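Local structure of enoyl-CoA hydratase/isomerase (Mycobacterium avium, 3P5M) at residues R83-I88 and V104-S109. The protein probably acts on acyl-CoA thioesters, as enoyl-CoA hydratases and isomerases of the crotonase family do. Residues are numbered along the deposited sequence; the frame is centred on the assembly and turned at random.
Sequences RVVRAI and VGFGCS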
loop_
_atom_site.group_PDB
_atom_site.type_symbol
_atom_site.label_atom_id
_atom_site.label_comp_id
_atom_site.label_asym_id
_atom_site.label_seq_id
_atom_site.Cartn_x
_atom_site.Cartn_y
_atom_site.Cartn_z
ATOM N N ARG B 83 -16.350 14.227 29.954
ATOM C CA ARG B 83 -17.229 15.312 29.516
ATOM C C ARG B 83 -16.616 16.139 28.392
ATOM O O ARG B 83 -17.350 16.666 27.568
ATOM C CB ARG B 83 -17.665 16.197 30.705
ATOM C CG ARG B 83 -18.886 15.598 31.499
ATOM C CD ARG B 83 -18.744 15.755 33.029
ATOM N NE ARG B 83 -17.866 16.893 33.327
ATOM C CZ ARG B 83 -17.409 17.211 34.537
ATOM N NH1 ARG B 83 -17.774 16.480 35.586
ATOM N NH2 ARG B 83 -16.590 18.263 34.686
ATOM N N VAL B 84 -15.280 16.246 28.335
ATOM C CA VAL B 84 -14.619 16.952 27.218
ATOM C C VAL B 84 -14.963 16.241 25.916
ATOM O O VAL B 84 -15.406 16.856 24.949
ATOM C CB VAL B 84 -13.082 17.044 27.405
ATOM C CG1 VAL B 84 -12.391 17.507 26.124
ATOM C CG2 VAL B 84 -12.731 18.008 28.577
ATOM N N VAL B 85 -14.806 14.923 25.921
ATOM C CA VAL B 85 -15.059 14.125 24.721
ATOM C C VAL B 85 -16.536 14.217 24.296
ATOM O O VAL B 85 -16.839 14.384 23.122
ATOM C CB VAL B 85 -14.611 12.653 24.915
ATOM C CG1 VAL B 85 -15.161 11.771 23.763
ATOM C CG2 VAL B 85 -13.071 12.583 25.061
ATOM N N ARG B 86 -17.438 14.106 25.254
ATOM C CA ARG B 86 -18.853 14.229 24.953
ATOM C C ARG B 86 -19.213 15.603 24.388
ATOM O O ARG B 86 -19.927 15.667 23.407
ATOM C CB ARG B 86 -19.745 13.852 26.138
ATOM C CG ARG B 86 -21.264 14.059 25.845
ATOM C CD ARG B 86 -21.845 13.230 24.639
ATOM N NE ARG B 86 -22.071 11.821 24.978
ATOM C CZ ARG B 86 -22.681 10.925 24.188
ATOM N NH1 ARG B 86 -23.180 11.274 22.999
ATOM N NH2 ARG B 86 -22.802 9.660 24.600
ATOM N N ALA B 87 -18.698 16.671 24.988
ATOM C CA ALA B 87 -18.901 18.042 24.481
ATOM C C ALA B 87 -18.426 18.275 23.035
ATOM O O ALA B 87 -19.106 18.953 22.234
ATOM C CB ALA B 87 -18.243 19.042 25.431
ATOM N N ILE B 88 -17.257 17.746 22.687
ATOM C CA ILE B 88 -16.792 17.850 21.302
ATOM C C ILE B 88 -17.725 17.070 20.350
ATOM O O ILE B 88 -18.134 17.589 19.326
ATOM C CB ILE B 88 -15.323 17.335 21.142
ATOM C CG1 ILE B 88 -14.323 18.250 21.858
ATOM C CG2 ILE B 88 -14.965 17.249 19.703
ATOM C CD1 ILE B 88 -12.990 17.514 22.305
ATOM N N VAL B 104 -1.089 11.278 23.371
ATOM C CA VAL B 104 -0.836 10.107 24.200
ATOM C C VAL B 104 -1.894 10.028 25.294
ATOM O O VAL B 104 -2.270 11.047 25.894
ATOM C CB VAL B 104 0.574 10.226 24.897
ATOM C CG1 VAL B 104 0.862 9.044 25.818
ATOM C CG2 VAL B 104 1.686 10.393 23.854
ATOM N N GLY B 105 -2.347 8.807 25.564
ATOM C CA GLY B 105 -3.346 8.598 26.605
ATOM C C GLY B 105 -4.605 9.354 26.264
ATOM O O GLY B 105 -5.100 9.234 25.140
ATOM N N PHE B 106 -5.116 10.138 27.209
ATOM C CA PHE B 106 -6.254 11.032 26.906
ATOM C C PHE B 106 -6.008 12.020 25.741
ATOM O O PHE B 106 -6.958 12.486 25.117
ATOM C CB PHE B 106 -6.704 11.848 28.132
ATOM C CG PHE B 106 -7.839 12.789 27.815
ATOM C CD1 PHE B 106 -9.134 12.296 27.649
ATOM C CD2 PHE B 106 -7.605 14.132 27.583
ATOM C CE1 PHE B 106 -10.172 13.130 27.304
ATOM C CE2 PHE B 106 -8.653 14.979 27.248
ATOM C CZ PHE B 106 -9.933 14.477 27.123
ATOM N N GLY B 107 -4.754 12.364 25.466
ATOM C CA GLY B 107 -4.434 13.184 24.275
ATOM C C GLY B 107 -4.859 12.527 22.969
ATOM O O GLY B 107 -5.230 13.202 22.003
ATOM N N CYS B 108 -4.794 11.208 22.933
ATOM C CA CYS B 108 -5.297 10.468 21.797
ATOM C C CYS B 108 -6.830 10.529 21.759
ATOM O O CYS B 108 -7.441 10.894 20.735
ATOM C CB CYS B 108 -4.789 9.005 21.843
ATOM S SG CYS B 108 -5.269 8.015 20.401
ATOM N N SER B 109 -7.463 10.170 22.875
ATOM C CA SER B 109 -8.909 10.245 22.989
ATOM C C SER B 109 -9.428 11.621 22.507
ATOM O O SER B 109 -10.404 11.687 21.746
ATOM C CB SER B 109 -9.311 10.029 24.444
ATOM O OG SER B 109 -8.715 8.849 24.974
#
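F106 reaches across from the first turn of helix 106-113 and sets the far end of its ring against two neighbouring valines of helix 74-90. V84 meets the ring at its edge, close to the ring plane, with CG1 4.0 Å from CZ of F106. V85 comes in obliquely, its CG2 3.7 Å from CE1 of F106, the tightest approach between the two segments. With CG of F106 anti to the backbone N (chi1 178°), the phenyl group extends away from its own helix and spans the gap between the two backbones. The side chain of F106 also touches L35 of helix 32-47, V30 and D137. In crotonase-fold enzymes a backbone N-H at the start of this helix forms part of the oxyanion hole for the thioester carbonyl; by analogy the helix start at F106, capped by G105, probably does so here. The packing is looser at S109, where the backbone O lies 4.3 Å from V85 CG2 and OG hydrogen-bonds instead to the backbone O of D137. R86 points away from F106, against L217 and E218 of helix 217-231, while the exposed R83 makes a long, weak ion pair with E36 of helix 32-47.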